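Local structure of alpha-1,2-Mannosidase (Trichoderma reesei, 1HCU) at residues Y105-R117 and L129-A141. The protein probably hydrolyses alpha-1,2-linked mannose residues from high-mannose N-glycans, with calcium as cofactor, trimming Man9 to Man5. Sequence-based numbering, arbitrary orientation.
Sequences YLGGLLSAYDLLR and LVNSLLRQAQTLA. With NAG (2-acetamido-2-deoxy-beta-D-glucopyranose), chain G.
The carbonyl oxygen of Val-130 meets the edge of the Tyr-113 ring in its plane, 3.5 Å from CD1, and also accepts a weak backbone bond from Leu-133 N at 3.0 Å. With CG anti to the backbone N (chi1 -177°), Tyr-113 reaches across to helix 129-141 as a knob among Val-130, Asn-131, Leu-133 and Leu-134. Its ring is sandwiched: Leu-134 CB makes a CH-pi contact 3.9 Å from the centroid of the Tyr-113 ring, and Arg-117 CG lies over the opposite face, toward the rim. Leu-134 CD2 lies 3.6 Å from Tyr-113 CZ. An alanine in place of Tyr-113 would probably leave Leu-134 and Arg-117 CG without the ring that separates them, and open a gap beside Val-130. The reciprocal knob, Leu-133, enters among Leu-109, Ala-112, Tyr-113 and Leu-116, its CD1 3.8 Å from Ala-112 CB. Farther along, Ala-137 CB lies between Leu-106 CD1 (3.6 Å) and Leu-110 CD1 (3.4 Å), and Leu-140 CD1 touches Tyr-105 CB at 3.5 Å. The segments run nearly antiparallel (150°), pairing consecutive helices of the family 47 (alpha/alpha)7 barrel; helices 56-67 and 71-80 pack on Leu-116, while helix 182-192 meets Leu-106 and Tyr-113.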
loop_
_atom_site.group_PDB
_atom_site.type_symbol
_atom_site.label_atom_id
_atom_site.label_comp_id
_atom_site.label_asym_id
_atom_site.label_seq_id
_atom_site.Cartn_x
_atom_site.Cartn_y
_atom_site.Cartn_z
ATOM N N TYR A 105 0.899 3.576 11.522
ATOM C CA TYR A 105 0.359 3.962 12.817
ATOM C C TYR A 105 -0.872 4.864 12.762
ATOM O O TYR A 105 -1.947 4.491 13.226
ATOM C CB TYR A 105 1.473 4.602 13.646
ATOM C CG TYR A 105 2.554 3.607 14.025
ATOM C CD1 TYR A 105 3.844 3.701 13.501
ATOM C CD2 TYR A 105 2.288 2.584 14.942
ATOM C CE1 TYR A 105 4.850 2.800 13.892
ATOM C CE2 TYR A 105 3.279 1.685 15.337
ATOM C CZ TYR A 105 4.560 1.799 14.816
ATOM O OH TYR A 105 5.547 0.944 15.262
ATOM N N LEU A 106 -0.712 6.045 12.186
ATOM C CA LEU A 106 -1.814 6.969 12.068
ATOM C C LEU A 106 -2.963 6.294 11.296
ATOM O O LEU A 106 -4.119 6.316 11.725
ATOM C CB LEU A 106 -1.325 8.234 11.357
ATOM C CG LEU A 106 -2.238 9.446 11.454
ATOM C CD1 LEU A 106 -2.536 9.705 12.925
ATOM C CD2 LEU A 106 -1.585 10.667 10.799
ATOM N N GLY A 107 -2.637 5.671 10.167
ATOM C CA GLY A 107 -3.660 4.989 9.383
ATOM C C GLY A 107 -4.326 3.865 10.155
ATOM O O GLY A 107 -5.551 3.752 10.182
ATOM N N GLY A 108 -3.511 3.031 10.796
ATOM C CA GLY A 108 -4.040 1.914 11.563
ATOM C C GLY A 108 -4.952 2.324 12.705
ATOM O O GLY A 108 -5.979 1.685 12.937
ATOM N N LEU A 109 -4.580 3.388 13.418
ATOM C CA LEU A 109 -5.363 3.885 14.552
ATOM C C LEU A 109 -6.674 4.493 14.073
ATOM O O LEU A 109 -7.722 4.273 14.673
ATOM C CB LEU A 109 -4.560 4.936 15.338
ATOM C CG LEU A 109 -3.305 4.463 16.091
ATOM C CD1 LEU A 109 -2.408 5.662 16.451
ATOM C CD2 LEU A 109 -3.726 3.699 17.345
ATOM N N LEU A 110 -6.610 5.256 12.988
ATOM C CA LEU A 110 -7.799 5.898 12.437
ATOM C C LEU A 110 -8.789 4.916 11.804
ATOM O O LEU A 110 -10.002 5.074 11.959
ATOM C CB LEU A 110 -7.394 6.970 11.417
ATOM C CG LEU A 110 -7.344 8.439 11.867
ATOM C CD1 LEU A 110 -6.613 8.600 13.183
ATOM C CD2 LEU A 110 -6.661 9.249 10.780
ATOM N N SER A 111 -8.292 3.903 11.100
ATOM C CA SER A 111 -9.197 2.937 10.481
ATOM C C SER A 111 -9.890 2.131 11.578
ATOM O O SER A 111 -11.098 1.888 11.515
ATOM C CB SER A 111 -8.440 2.008 9.519
ATOM O OG SER A 111 -7.455 1.245 10.191
ATOM N N ALA A 112 -9.128 1.730 12.593
ATOM C CA ALA A 112 -9.695 0.979 13.705
ATOM C C ALA A 112 -10.743 1.851 14.394
ATOM O O ALA A 112 -11.818 1.377 14.763
ATOM C CB ALA A 112 -8.604 0.597 14.694
ATOM N N TYR A 113 -10.435 3.131 14.560
ATOM C CA TYR A 113 -11.378 4.033 15.205
ATOM C C TYR A 113 -12.679 4.124 14.399
ATOM O O TYR A 113 -13.769 3.980 14.955
ATOM C CB TYR A 113 -10.741 5.412 15.361
ATOM C CG TYR A 113 -11.605 6.410 16.089
ATOM C CD1 TYR A 113 -11.787 6.345 17.470
ATOM C CD2 TYR A 113 -12.242 7.424 15.387
ATOM C CE1 TYR A 113 -12.591 7.278 18.127
ATOM C CE2 TYR A 113 -13.035 8.346 16.019
ATOM C CZ TYR A 113 -13.212 8.275 17.382
ATOM O OH TYR A 113 -14.043 9.201 17.967
ATOM N N ASP A 114 -12.565 4.339 13.089
ATOM C CA ASP A 114 -13.746 4.439 12.242
ATOM C C ASP A 114 -14.565 3.147 12.218
ATOM O O ASP A 114 -15.793 3.191 12.203
ATOM C CB ASP A 114 -13.366 4.840 10.809
ATOM C CG ASP A 114 -13.106 6.338 10.663
ATOM O OD1 ASP A 114 -13.649 7.121 11.471
ATOM O OD2 ASP A 114 -12.377 6.738 9.729
ATOM N N LEU A 115 -13.898 1.999 12.219
ATOM C CA LEU A 115 -14.624 0.739 12.202
ATOM C C LEU A 115 -15.325 0.468 13.540
ATOM O O LEU A 115 -16.510 0.123 13.564
ATOM C CB LEU A 115 -13.678 -0.416 11.860
ATOM C CG LEU A 115 -13.074 -0.409 10.444
ATOM C CD1 LEU A 115 -12.081 -1.554 10.306
ATOM C CD2 LEU A 115 -14.168 -0.534 9.403
ATOM N N LEU A 116 -14.603 0.649 14.645
ATOM C CA LEU A 116 -15.167 0.407 15.973
ATOM C C LEU A 116 -16.284 1.382 16.368
ATOM O O LEU A 116 -17.026 1.126 17.311
ATOM C CB LEU A 116 -14.050 0.416 17.030
ATOM C CG LEU A 116 -13.054 -0.743 16.875
ATOM C CD1 LEU A 116 -12.045 -0.722 18.008
ATOM C CD2 LEU A 116 -13.804 -2.062 16.868
ATOM N N ARG A 117 -16.393 2.499 15.653
ATOM C CA ARG A 117 -17.446 3.471 15.916
ATOM C C ARG A 117 -18.527 3.361 14.852
ATOM O O ARG A 117 -19.609 3.931 14.993
ATOM C CB ARG A 117 -16.908 4.897 15.912
ATOM C CG ARG A 117 -15.985 5.207 17.060
ATOM C CD ARG A 117 -15.913 6.691 17.265
ATOM N NE ARG A 117 -17.151 7.213 17.829
ATOM C CZ ARG A 117 -17.489 8.496 17.809
ATOM N NH1 ARG A 117 -16.674 9.380 17.247
ATOM N NH2 ARG A 117 -18.632 8.896 18.352
ATOM N N LEU A 129 -11.353 2.734 25.544
ATOM C CA LEU A 129 -10.269 2.139 24.772
ATOM C C LEU A 129 -10.374 2.594 23.329
ATOM O O LEU A 129 -9.373 2.913 22.686
ATOM C CB LEU A 129 -10.341 0.613 24.850
ATOM C CG LEU A 129 -9.252 -0.115 25.653
ATOM C CD1 LEU A 129 -8.676 0.772 26.749
ATOM C CD2 LEU A 129 -9.843 -1.388 26.232
ATOM N N VAL A 130 -11.595 2.625 22.819
ATOM C CA VAL A 130 -11.810 3.071 21.457
ATOM C C VAL A 130 -11.320 4.516 21.327
ATOM O O VAL A 130 -10.590 4.850 20.389
ATOM C CB VAL A 130 -13.292 3.000 21.083
ATOM C CG1 VAL A 130 -13.512 3.628 19.723
ATOM C CG2 VAL A 130 -13.751 1.555 21.089
ATOM N N ASN A 131 -11.714 5.366 22.274
ATOM C CA ASN A 131 -11.305 6.773 22.259
ATOM C C ASN A 131 -9.788 6.943 22.263
ATOM O O ASN A 131 -9.273 7.923 21.721
ATOM C CB ASN A 131 -11.882 7.530 23.464
ATOM C CG ASN A 131 -13.385 7.734 23.373
ATOM O OD1 ASN A 131 -14.033 7.310 22.411
ATOM N ND2 ASN A 131 -13.951 8.392 24.386
ATOM N N SER A 132 -9.076 6.005 22.885
ATOM C CA SER A 132 -7.617 6.079 22.937
ATOM C C SER A 132 -7.007 6.087 21.539
ATOM O O SER A 132 -6.029 6.795 21.284
ATOM C CB SER A 132 -7.034 4.899 23.728
ATOM O OG SER A 132 -7.286 5.033 25.115
ATOM N N LEU A 133 -7.586 5.294 20.640
ATOM C CA LEU A 133 -7.091 5.214 19.271
ATOM C C LEU A 133 -6.964 6.623 18.699
ATOM O O LEU A 133 -5.898 7.015 18.231
ATOM C CB LEU A 133 -8.041 4.376 18.399
ATOM C CG LEU A 133 -8.292 2.917 18.806
ATOM C CD1 LEU A 133 -9.430 2.326 17.985
ATOM C CD2 LEU A 133 -7.020 2.103 18.615
ATOM N N LEU A 134 -8.050 7.389 18.754
ATOM C CA LEU A 134 -8.035 8.748 18.232
ATOM C C LEU A 134 -7.101 9.655 19.027
ATOM O O LEU A 134 -6.354 10.443 18.445
ATOM C CB LEU A 134 -9.455 9.337 18.214
ATOM C CG LEU A 134 -9.611 10.796 17.771
ATOM C CD1 LEU A 134 -8.931 11.016 16.429
ATOM C CD2 LEU A 134 -11.086 11.136 17.672
ATOM N N ARG A 135 -7.126 9.545 20.353
ATOM C CA ARG A 135 -6.250 10.377 21.173
ATOM C C ARG A 135 -4.797 10.108 20.832
ATOM O O ARG A 135 -4.013 11.038 20.643
ATOM C CB ARG A 135 -6.477 10.117 22.667
ATOM C CG ARG A 135 -7.784 10.659 23.198
ATOM N N GLN A 136 -4.435 8.831 20.746
ATOM C CA GLN A 136 -3.054 8.477 20.430
ATOM C C GLN A 136 -2.653 8.932 19.027
ATOM O O GLN A 136 -1.503 9.305 18.803
ATOM C CB GLN A 136 -2.845 6.966 20.594
ATOM C CG GLN A 136 -2.709 6.503 22.051
ATOM C CD GLN A 136 -1.320 6.750 22.635
ATOM O OE1 GLN A 136 -0.664 5.821 23.105
ATOM N NE2 GLN A 136 -0.871 7.994 22.613
ATOM N N ALA A 137 -3.602 8.921 18.090
ATOM C CA ALA A 137 -3.322 9.345 16.716
ATOM C C ALA A 137 -2.974 10.834 16.698
ATOM O O ALA A 137 -2.024 11.256 16.045
ATOM C CB ALA A 137 -4.528 9.082 15.827
ATOM N N GLN A 138 -3.751 11.626 17.424
ATOM C CA GLN A 138 -3.500 13.054 17.490
ATOM C C GLN A 138 -2.167 13.327 18.191
ATOM O O GLN A 138 -1.415 14.204 17.780
ATOM C CB GLN A 138 -4.649 13.747 18.211
ATOM C CG GLN A 138 -4.488 15.246 18.330
ATOM C CD GLN A 138 -5.798 15.934 18.633
ATOM O OE1 GLN A 138 -6.624 15.416 19.381
ATOM N NE2 GLN A 138 -5.997 17.113 18.056
ATOM N N THR A 139 -1.858 12.551 19.227
ATOM C CA THR A 139 -0.593 12.714 19.940
ATOM C C THR A 139 0.570 12.475 18.971
ATOM O O THR A 139 1.532 13.250 18.937
ATOM C CB THR A 139 -0.481 11.728 21.142
ATOM O OG1 THR A 139 -1.471 12.054 22.125
ATOM C CG2 THR A 139 0.900 11.803 21.783
ATOM N N LEU A 140 0.472 11.406 18.182
ATOM C CA LEU A 140 1.502 11.067 17.201
ATOM C C LEU A 140 1.639 12.208 16.193
ATOM O O LEU A 140 2.741 12.693 15.918
ATOM C CB LEU A 140 1.117 9.797 16.436
ATOM C CG LEU A 140 2.182 8.763 16.051
ATOM C CD1 LEU A 140 1.616 7.854 14.953
ATOM C CD2 LEU A 140 3.457 9.429 15.574
ATOM N N ALA A 141 0.508 12.627 15.638
ATOM C CA ALA A 141 0.513 13.689 14.644
ATOM C C ALA A 141 1.080 14.998 15.180
ATOM O O ALA A 141 1.707 15.745 14.440
ATOM C CB ALA A 141 -0.895 13.913 14.107
HETATM C C1 NAG G . -11.931 -0.481 29.962
HETATM C C2 NAG G . -11.085 0.600 30.646
HETATM C C3 NAG G . -11.110 0.402 32.171
HETATM C C4 NAG G . -12.539 0.279 32.686
HETATM C C5 NAG G . -13.301 -0.787 31.894
HETATM C C6 NAG G . -14.758 -0.859 32.293
HETATM C C7 NAG G . -8.800 1.376 30.552
HETATM C C8 NAG G . -7.782 0.895 31.574
HETATM N N2 NAG G . -9.722 0.503 30.157
HETATM O O3 NAG G . -10.475 1.501 32.811
HETATM O O4 NAG G . -12.512 -0.074 34.064
HETATM O O5 NAG G . -13.264 -0.480 30.486
HETATM O O6 NAG G . -15.107 -2.162 32.732
HETATM O O7 NAG G . -8.746 2.530 30.126
#